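Local coordinates for protein glycerate dehydrogenase (Bacillus sp. 5mfcol3.1, PDB 6P2I) that probably reduces acyclic imino acids made by a partner oxidase, drawing hydride from NADPH, and is held here with D-arginine and the NADP cofactor, at residues Ile3-Lys8 and Ile47-Trp52; Asp7-Leu12 and Phe26-Asp31; Asn40-Thr45 and Ser64-Leu69. All coordinates share one frame; numbering follows the deposited sequence.

Interaction 1 (Ile3-Lys8 and Ile47-Trp52); sequences ITYIDK and IAIVEW. With DAR (D-arginine), chain D.
Thr4 and Ile47 begin a ladder of backbone bonds between two parallel strands, 3-5 and 47-50, whose axes come within 4.6 Å at their closest. Thr4 N gives its hydrogen to Ile47 O, Ile49 N then gives one to Thr4 O, and Ile6 N closes the ladder on Ile49 O at the straightest angle, 170°. Past the strands, side chains take over. The carboxylate of Asp7 receives two consecutive amides: Glu51 N reaches OD1 at 2.9 Å on its syn lone pair, while Trp52 N meets OD2 at 2.8 Å from above the carboxylate plane; Thr53 OG1 also bonds OD2. Lys8 O is claimed by Trp52 NE1, 2.7 Å away in the carbonyl plane, and itself lies near the indole plane. Tyr5 CG, anti to the backbone N (chi1 -156°), carries the ring along toward Glu51, where the hydroxyl donates to OE2 at 2.7 Å on the anti side, tilted out of the carboxylate plane; Ile49 CG2 rests over the ring face in a CH-pi contact. Glu51 thus divides its oxygens, since OE1 is bonded by Thr10 OG1 and by NH2 of D-arginine, 2.9 Å away and nearly straight at 169°. Tyr5 acts as second shell to a ligand-binding carboxylate. Binding sites of parallel alpha/beta folds commonly form at carboxy-terminal strand ends, as in this D-arginine pocket, where Glu51 follows strand 47-50.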
# COMPACT_ATOMS: atom_id res chain seq x y z
N ILE A 3 -23.60 -17.01 29.52
CA ILE A 3 -23.01 -16.54 28.27
C ILE A 3 -21.74 -17.34 28.04
O ILE A 3 -20.92 -17.47 28.95
CB ILE A 3 -22.71 -15.03 28.34
CG1 ILE A 3 -23.97 -14.27 28.74
CG2 ILE A 3 -22.12 -14.52 27.00
CD1 ILE A 3 -23.71 -12.94 29.40
N THR A 4 -21.60 -17.91 26.85
CA THR A 4 -20.49 -18.81 26.57
C THR A 4 -19.82 -18.44 25.25
O THR A 4 -20.47 -18.48 24.20
CB THR A 4 -20.94 -20.26 26.52
OG1 THR A 4 -21.58 -20.60 27.76
CG2 THR A 4 -19.74 -21.17 26.32
N TYR A 5 -18.54 -18.11 25.31
CA TYR A 5 -17.70 -18.00 24.12
C TYR A 5 -17.23 -19.42 23.83
O TYR A 5 -16.39 -19.97 24.55
CB TYR A 5 -16.56 -17.02 24.38
CG TYR A 5 -15.93 -16.35 23.16
CD1 TYR A 5 -15.43 -17.10 22.10
CD2 TYR A 5 -15.81 -14.97 23.09
CE1 TYR A 5 -14.82 -16.49 20.99
CE2 TYR A 5 -15.21 -14.35 21.98
CZ TYR A 5 -14.72 -15.12 20.94
OH TYR A 5 -14.12 -14.51 19.85
N ILE A 6 -17.81 -20.06 22.81
CA ILE A 6 -17.70 -21.51 22.69
C ILE A 6 -16.40 -22.00 22.06
O ILE A 6 -16.14 -23.20 22.07
CB ILE A 6 -18.87 -22.12 21.90
CG1 ILE A 6 -18.79 -21.75 20.42
CG2 ILE A 6 -20.21 -21.73 22.54
CD1 ILE A 6 -19.75 -22.56 19.54
N ASP A 7 -15.58 -21.11 21.50
CA ASP A 7 -14.33 -21.54 20.89
C ASP A 7 -13.28 -20.44 21.07
O ASP A 7 -13.58 -19.36 21.57
CB ASP A 7 -14.51 -21.95 19.41
CG ASP A 7 -15.28 -20.91 18.57
OD1 ASP A 7 -15.40 -19.76 19.00
OD2 ASP A 7 -15.77 -21.29 17.48
N LYS A 8 -12.04 -20.75 20.69
CA LYS A 8 -10.87 -19.99 21.11
C LYS A 8 -10.88 -18.55 20.61
O LYS A 8 -10.77 -18.31 19.39
CB LYS A 8 -9.59 -20.69 20.63
CG LYS A 8 -8.30 -20.06 21.12
CD LYS A 8 -7.12 -20.99 20.85
CE LYS A 8 -6.71 -20.97 19.38
NZ LYS A 8 -5.61 -20.00 19.09
N ILE A 47 -26.94 -17.33 25.99
CA ILE A 47 -26.29 -16.59 24.92
C ILE A 47 -25.00 -17.32 24.57
O ILE A 47 -24.27 -17.74 25.47
CB ILE A 47 -25.99 -15.13 25.32
CG1 ILE A 47 -27.29 -14.41 25.71
CG2 ILE A 47 -25.24 -14.41 24.21
CD1 ILE A 47 -27.04 -13.01 26.28
N ALA A 48 -24.74 -17.49 23.28
CA ALA A 48 -23.49 -18.08 22.82
C ALA A 48 -22.77 -17.09 21.93
O ALA A 48 -23.40 -16.30 21.22
CB ALA A 48 -23.72 -19.38 22.04
N ILE A 49 -21.43 -17.14 21.97
CA ILE A 49 -20.55 -16.36 21.09
C ILE A 49 -19.68 -17.35 20.34
O ILE A 49 -19.14 -18.29 20.94
CB ILE A 49 -19.68 -15.38 21.89
CG1 ILE A 49 -20.54 -14.50 22.80
CG2 ILE A 49 -18.84 -14.51 20.91
CD1 ILE A 49 -19.79 -13.95 23.99
N VAL A 50 -19.52 -17.14 19.04
CA VAL A 50 -18.79 -18.10 18.22
C VAL A 50 -17.83 -17.35 17.30
O VAL A 50 -18.14 -16.26 16.82
CB VAL A 50 -19.76 -19.00 17.41
CG1 VAL A 50 -20.60 -18.16 16.44
CG2 VAL A 50 -19.01 -20.09 16.69
N GLU A 51 -16.65 -17.94 17.09
CA GLU A 51 -15.64 -17.35 16.20
C GLU A 51 -15.23 -18.27 15.06
O GLU A 51 -14.96 -17.79 13.94
CB GLU A 51 -14.39 -16.95 16.99
CG GLU A 51 -13.28 -16.39 16.08
CD GLU A 51 -12.18 -15.66 16.81
OE1 GLU A 51 -11.17 -15.32 16.14
OE2 GLU A 51 -12.30 -15.41 18.02
N TRP A 52 -15.18 -19.58 15.30
CA TRP A 52 -14.57 -20.52 14.36
C TRP A 52 -15.47 -21.67 13.95
O TRP A 52 -15.22 -22.28 12.91
CB TRP A 52 -13.31 -21.15 14.97
CG TRP A 52 -12.29 -20.18 15.45
CD1 TRP A 52 -12.12 -19.72 16.73
CD2 TRP A 52 -11.28 -19.55 14.66
NE1 TRP A 52 -11.06 -18.84 16.77
CE2 TRP A 52 -10.53 -18.72 15.51
CE3 TRP A 52 -10.94 -19.62 13.30
CZ2 TRP A 52 -9.46 -17.95 15.05
CZ3 TRP A 52 -9.88 -18.85 12.84
CH2 TRP A 52 -9.15 -18.04 13.72
N DAR D . -13.92 -13.30 8.44
CA DAR D . -13.77 -11.92 8.92
CB DAR D . -12.60 -11.80 9.92
CG DAR D . -12.80 -12.62 11.20
CD DAR D . -11.87 -12.16 12.32
NE DAR D . -12.07 -12.81 13.61
CZ DAR D . -12.40 -12.09 14.69
NH1 DAR D . -12.99 -10.90 14.56
NH2 DAR D . -12.14 -12.55 15.92
C DAR D . -15.08 -11.41 9.48
O DAR D . -15.13 -10.56 10.40
OXT DAR D . -16.12 -11.85 8.98

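Interaction 2 (Asp7-Leu12 and Phe26-Asp31); sequences DKPTYL and FEVFYD
Leu12 and Val28 meet tip to tip, and around them gathers the apolar part of the contact between the loop 7-12 and the edge-strand segment 26-31. The CD2 methyl of Leu12 does the touching: it lies 3.6 Å from Val28 CG2 and also reaches the far end of the Phe26 ring, at CZ. Leu12 gets there because its CG stands anti to the backbone N (chi1 -165°), which carries the branch toward the strand. Pro9 supplies the second apolar surface. Its CG touches the other methyl of Val28, CG1, at 3.6 Å, while its CD comes to 3.9 Å from Tyr30 CD2, with the two side chains crossing at about a right angle. Leu12 CD2 touches both methyls of Val28, and Pro9 shares CG1 with it; within its own segment the same methyls lie over ring faces, toward the rim of each, CG2 on Phe26 and CG1 on Tyr30.

Polar contacts are sparser. Lys8 N makes a weak hydrogen bond to Asp31 O, bent to 125° at the hydrogen, and the same oxygen lies 3.3 Å from Asp7 CA in a CA-H...O contact. The aliphatic part of Lys8 runs along the backbone of Tyr30, its CB 3.9 Å from Tyr30 C. One water joins the far ends, donating to Leu12 O and sitting in the ring plane of Tyr30, 2.8 Å from its OH.

Beyond these segments, Ile17 of helix 14-23 touches both Leu12 and Tyr30, and Met287 of helix 280-298 packs on Leu12. Leu12 also touches Tyr5 of strand 2-5, as does Val28. The loop links strand 2-5 to helix 14-23 and lies against the outermost strand 25-28.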
# COMPACT_ATOMS: atom_id res chain seq x y z
N ASP A 7 -15.58 -21.11 21.50
CA ASP A 7 -14.33 -21.54 20.89
C ASP A 7 -13.28 -20.44 21.07
O ASP A 7 -13.58 -19.36 21.57
CB ASP A 7 -14.51 -21.95 19.41
CG ASP A 7 -15.28 -20.91 18.57
OD1 ASP A 7 -15.40 -19.76 19.00
OD2 ASP A 7 -15.77 -21.29 17.48
N LYS A 8 -12.04 -20.75 20.69
CA LYS A 8 -10.87 -19.99 21.11
C LYS A 8 -10.88 -18.55 20.61
O LYS A 8 -10.77 -18.31 19.39
CB LYS A 8 -9.59 -20.69 20.63
CG LYS A 8 -8.30 -20.06 21.12
CD LYS A 8 -7.12 -20.99 20.85
CE LYS A 8 -6.71 -20.97 19.38
NZ LYS A 8 -5.61 -20.00 19.09
N PRO A 9 -11.00 -17.56 21.49
CA PRO A 9 -11.03 -16.18 21.01
C PRO A 9 -9.66 -15.74 20.52
O PRO A 9 -8.64 -16.03 21.15
CB PRO A 9 -11.46 -15.37 22.24
CG PRO A 9 -11.94 -16.39 23.26
CD PRO A 9 -11.22 -17.67 22.94
N THR A 10 -9.66 -15.02 19.40
CA THR A 10 -8.43 -14.34 19.01
C THR A 10 -8.07 -13.28 20.03
O THR A 10 -6.90 -13.14 20.42
CB THR A 10 -8.61 -13.70 17.64
OG1 THR A 10 -8.67 -14.73 16.65
CG2 THR A 10 -7.42 -12.76 17.35
N TYR A 11 -9.08 -12.54 20.50
CA TYR A 11 -8.86 -11.40 21.39
C TYR A 11 -10.01 -11.34 22.38
O TYR A 11 -11.18 -11.30 21.98
CB TYR A 11 -8.76 -10.11 20.57
CG TYR A 11 -8.45 -8.87 21.37
CD1 TYR A 11 -7.27 -8.77 22.09
CD2 TYR A 11 -9.33 -7.79 21.39
CE1 TYR A 11 -6.97 -7.64 22.84
CE2 TYR A 11 -9.04 -6.65 22.13
CZ TYR A 11 -7.86 -6.58 22.84
OH TYR A 11 -7.57 -5.45 23.57
N LEU A 12 -9.68 -11.37 23.67
CA LEU A 12 -10.68 -11.31 24.74
C LEU A 12 -9.95 -10.86 26.00
O LEU A 12 -9.64 -11.67 26.88
CB LEU A 12 -11.40 -12.64 24.93
CG LEU A 12 -12.68 -12.54 25.78
CD1 LEU A 12 -13.82 -11.86 24.99
CD2 LEU A 12 -13.11 -13.91 26.30
N PHE A 26 -20.31 -16.00 32.68
CA PHE A 26 -19.54 -16.01 31.44
C PHE A 26 -18.53 -17.15 31.48
O PHE A 26 -17.77 -17.27 32.45
CB PHE A 26 -18.84 -14.66 31.24
CG PHE A 26 -18.18 -14.49 29.90
CD1 PHE A 26 -18.72 -15.04 28.75
CD2 PHE A 26 -17.00 -13.76 29.79
CE1 PHE A 26 -18.10 -14.87 27.52
CE2 PHE A 26 -16.38 -13.57 28.57
CZ PHE A 26 -16.92 -14.12 27.42
N GLU A 27 -18.53 -17.99 30.45
CA GLU A 27 -17.57 -19.08 30.33
C GLU A 27 -16.92 -18.99 28.96
O GLU A 27 -17.60 -18.76 27.97
CB GLU A 27 -18.22 -20.45 30.51
CG GLU A 27 -17.22 -21.62 30.41
CD GLU A 27 -17.84 -22.95 30.80
OE1 GLU A 27 -19.07 -23.12 30.68
OE2 GLU A 27 -17.07 -23.84 31.24
N VAL A 28 -15.60 -19.17 28.92
CA VAL A 28 -14.83 -19.07 27.69
C VAL A 28 -14.06 -20.36 27.51
O VAL A 28 -13.41 -20.84 28.45
CB VAL A 28 -13.87 -17.88 27.72
CG1 VAL A 28 -13.15 -17.74 26.39
CG2 VAL A 28 -14.62 -16.61 28.07
N PHE A 29 -14.09 -20.92 26.30
CA PHE A 29 -13.34 -22.12 25.95
C PHE A 29 -12.20 -21.75 25.03
O PHE A 29 -12.42 -21.15 23.97
CB PHE A 29 -14.24 -23.15 25.27
CG PHE A 29 -15.23 -23.78 26.20
CD1 PHE A 29 -14.91 -24.93 26.90
CD2 PHE A 29 -16.48 -23.22 26.37
CE1 PHE A 29 -15.82 -25.53 27.76
CE2 PHE A 29 -17.40 -23.80 27.23
CZ PHE A 29 -17.07 -24.96 27.93
N TYR A 30 -10.98 -22.12 25.41
CA TYR A 30 -9.81 -21.76 24.61
C TYR A 30 -9.37 -22.94 23.75
O TYR A 30 -8.22 -23.36 23.78
CB TYR A 30 -8.70 -21.27 25.51
CG TYR A 30 -9.05 -20.00 26.25
CD1 TYR A 30 -9.72 -20.03 27.48
CD2 TYR A 30 -8.75 -18.76 25.70
CE1 TYR A 30 -10.05 -18.86 28.14
CE2 TYR A 30 -9.08 -17.60 26.35
CZ TYR A 30 -9.72 -17.64 27.57
OH TYR A 30 -10.03 -16.46 28.20
N ASP A 31 -10.30 -23.48 22.97
CA ASP A 31 -10.01 -24.62 22.11
C ASP A 31 -10.93 -24.54 20.90
O ASP A 31 -11.74 -23.62 20.77
CB ASP A 31 -10.18 -25.95 22.87
CG ASP A 31 -11.60 -26.16 23.40
OD1 ASP A 31 -12.54 -25.47 22.95
OD2 ASP A 31 -11.78 -27.03 24.27
O HOH W 1 -8.73 -14.28 26.91

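Interaction 3 (Asn40-Thr45 and Ser64-Leu69); sequences NRLSST and SRLKYL
Ser43 receives the one direct hydrogen bond between these segments, from Ser64 N to its OG, 3.2 Å long and 160° at the hydrogen. OG stands beside the backbone N (chi1 -60°) and is also bonded to Ile39 O, so the hydroxyl joins the helix to the incoming loop. Beside it, Ser43 CA makes a CA-H...O contact with Ser64 O at 3.2 Å. With an alanine here, Ser64 N would probably lose this acceptor and Ile39 O its hydroxyl partner.

Water extends the polar side. One molecule donates to Ser43 O and lies 2.6 Å from Ser64 OG; a second accepts from Arg65 NH1 and reaches Ser43 O weakly. Arg65, extended from CG to NE, lays one face of its guanidinium over Ser44 O, 3.2 Å above the plane, an approach too poorly aimed for a hydrogen bond; its charge is instead paired through NE with Asp46.

Apolar contacts line the inner side. Leu66 CD2 meets Leu42 CD2 at 3.9 Å, the two side chains crossing at a slant, and Leu66 CD1 lies alongside Thr45 CG2. Leu42 CD2 further reaches Leu69 CD1, and all three leucines touch Ala48 of strand 47-50. The C-terminal part of helix 35-43 thus packs on the loop leading into strand 68-71, beside strand 47-50, as in a Rossmann-like alpha/beta layer.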
# COMPACT_ATOMS: atom_id res chain seq x y z
N ASN A 40 -22.98 -29.45 22.87
CA ASN A 40 -23.13 -29.42 24.32
C ASN A 40 -22.95 -28.00 24.86
O ASN A 40 -23.72 -27.56 25.72
CB ASN A 40 -22.15 -30.37 24.98
CG ASN A 40 -22.43 -30.56 26.46
OD1 ASN A 40 -21.76 -29.99 27.32
ND2 ASN A 40 -23.45 -31.36 26.76
N ARG A 41 -21.93 -27.29 24.38
CA ARG A 41 -21.71 -25.92 24.84
C ARG A 41 -22.87 -25.03 24.43
O ARG A 41 -23.33 -24.20 25.22
CB ARG A 41 -20.39 -25.38 24.31
CG ARG A 41 -19.18 -26.09 24.88
CD ARG A 41 -17.93 -25.85 24.05
NE ARG A 41 -16.84 -26.70 24.53
CZ ARG A 41 -15.58 -26.59 24.14
NH1 ARG A 41 -15.22 -25.64 23.25
NH2 ARG A 41 -14.66 -27.41 24.63
N LEU A 42 -23.35 -25.19 23.20
CA LEU A 42 -24.48 -24.39 22.74
C LEU A 42 -25.74 -24.70 23.54
O LEU A 42 -26.55 -23.80 23.79
CB LEU A 42 -24.72 -24.62 21.25
CG LEU A 42 -23.62 -24.00 20.37
CD1 LEU A 42 -23.62 -24.62 18.97
CD2 LEU A 42 -23.74 -22.47 20.29
N SER A 43 -25.92 -25.95 23.96
CA SER A 43 -27.12 -26.33 24.69
C SER A 43 -27.04 -26.06 26.19
O SER A 43 -28.04 -26.27 26.90
CB SER A 43 -27.42 -27.82 24.47
OG SER A 43 -27.61 -28.10 23.10
N SER A 44 -25.90 -25.60 26.69
CA SER A 44 -25.71 -25.35 28.11
C SER A 44 -25.69 -23.86 28.43
O SER A 44 -25.29 -23.47 29.53
CB SER A 44 -24.43 -26.02 28.59
OG SER A 44 -24.47 -27.42 28.33
N THR A 45 -26.11 -23.02 27.49
CA THR A 45 -25.97 -21.58 27.62
C THR A 45 -27.23 -20.91 27.09
O THR A 45 -28.01 -21.49 26.33
CB THR A 45 -24.71 -21.10 26.89
OG1 THR A 45 -24.36 -19.79 27.34
CG2 THR A 45 -24.89 -21.10 25.37
N SER A 64 -30.71 -27.33 22.54
CA SER A 64 -31.77 -26.84 23.40
C SER A 64 -31.26 -25.64 24.19
O SER A 64 -30.07 -25.30 24.13
CB SER A 64 -32.27 -27.95 24.35
OG SER A 64 -31.24 -28.36 25.23
N ARG A 65 -32.19 -24.98 24.88
CA ARG A 65 -31.94 -23.86 25.79
C ARG A 65 -31.49 -22.58 25.08
O ARG A 65 -32.03 -21.50 25.36
CB ARG A 65 -30.91 -24.24 26.85
CG ARG A 65 -30.57 -23.10 27.79
CD ARG A 65 -29.66 -23.54 28.92
NE ARG A 65 -29.24 -22.42 29.76
CZ ARG A 65 -28.46 -22.54 30.83
NH1 ARG A 65 -28.01 -23.74 31.18
NH2 ARG A 65 -28.13 -21.47 31.54
N LEU A 66 -30.52 -22.69 24.18
CA LEU A 66 -29.93 -21.52 23.52
C LEU A 66 -30.99 -20.59 22.94
O LEU A 66 -31.89 -21.04 22.23
CB LEU A 66 -28.98 -21.99 22.40
CG LEU A 66 -28.27 -20.89 21.61
CD1 LEU A 66 -27.33 -20.12 22.53
CD2 LEU A 66 -27.54 -21.49 20.43
N LYS A 67 -30.85 -19.29 23.21
CA LYS A 67 -31.78 -18.31 22.66
C LYS A 67 -31.13 -17.27 21.76
O LYS A 67 -31.83 -16.68 20.93
CB LYS A 67 -32.53 -17.58 23.78
CG LYS A 67 -33.53 -18.45 24.54
CD LYS A 67 -34.51 -19.13 23.59
CE LYS A 67 -35.42 -18.10 22.93
NZ LYS A 67 -36.26 -18.69 21.85
N TYR A 68 -29.82 -17.04 21.88
CA TYR A 68 -29.17 -15.93 21.20
C TYR A 68 -27.74 -16.32 20.88
O TYR A 68 -26.98 -16.72 21.77
CB TYR A 68 -29.20 -14.67 22.08
CG TYR A 68 -28.67 -13.40 21.42
CD1 TYR A 68 -28.87 -13.13 20.07
CD2 TYR A 68 -27.99 -12.46 22.18
CE1 TYR A 68 -28.38 -11.93 19.49
CE2 TYR A 68 -27.52 -11.29 21.63
CZ TYR A 68 -27.71 -11.03 20.30
OH TYR A 68 -27.21 -9.84 19.81
N LEU A 69 -27.38 -16.21 19.60
CA LEU A 69 -26.04 -16.51 19.11
C LEU A 69 -25.44 -15.24 18.52
O LEU A 69 -26.09 -14.57 17.71
CB LEU A 69 -26.08 -17.60 18.04
CG LEU A 69 -24.75 -17.97 17.39
CD1 LEU A 69 -23.81 -18.59 18.41
CD2 LEU A 69 -24.97 -18.93 16.23
O HOH W 2 -30.03 -27.88 27.46
O HOH W 3 -28.70 -26.58 30.23

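The three contacts share one parallel sheet, in which strand 2-5 lies between 25-28 and 47-50, and 68-71 follows 47-50. Interactions 1 and 2, with centres 7 Å apart, share Asp7 and Lys8 and meet at the D-arginine pocket through the 2.6 Å hydrogen bond of Thr10 OG1 to Glu51 OE1. Interaction 3 is more remote, the Leu69 side chain being about 13 Å from D-arginine, yet it is tied to the others through Arg41, whose NH1 forms a salt bridge with Asp31 OD1 at 2.7 Å and a hydrogen bond with Ile6 O at 2.9 Å. Ala48 N is hydrogen-bonded to Tyr68 O at 2.8 Å, joining interactions 1 and 3 through the sheet.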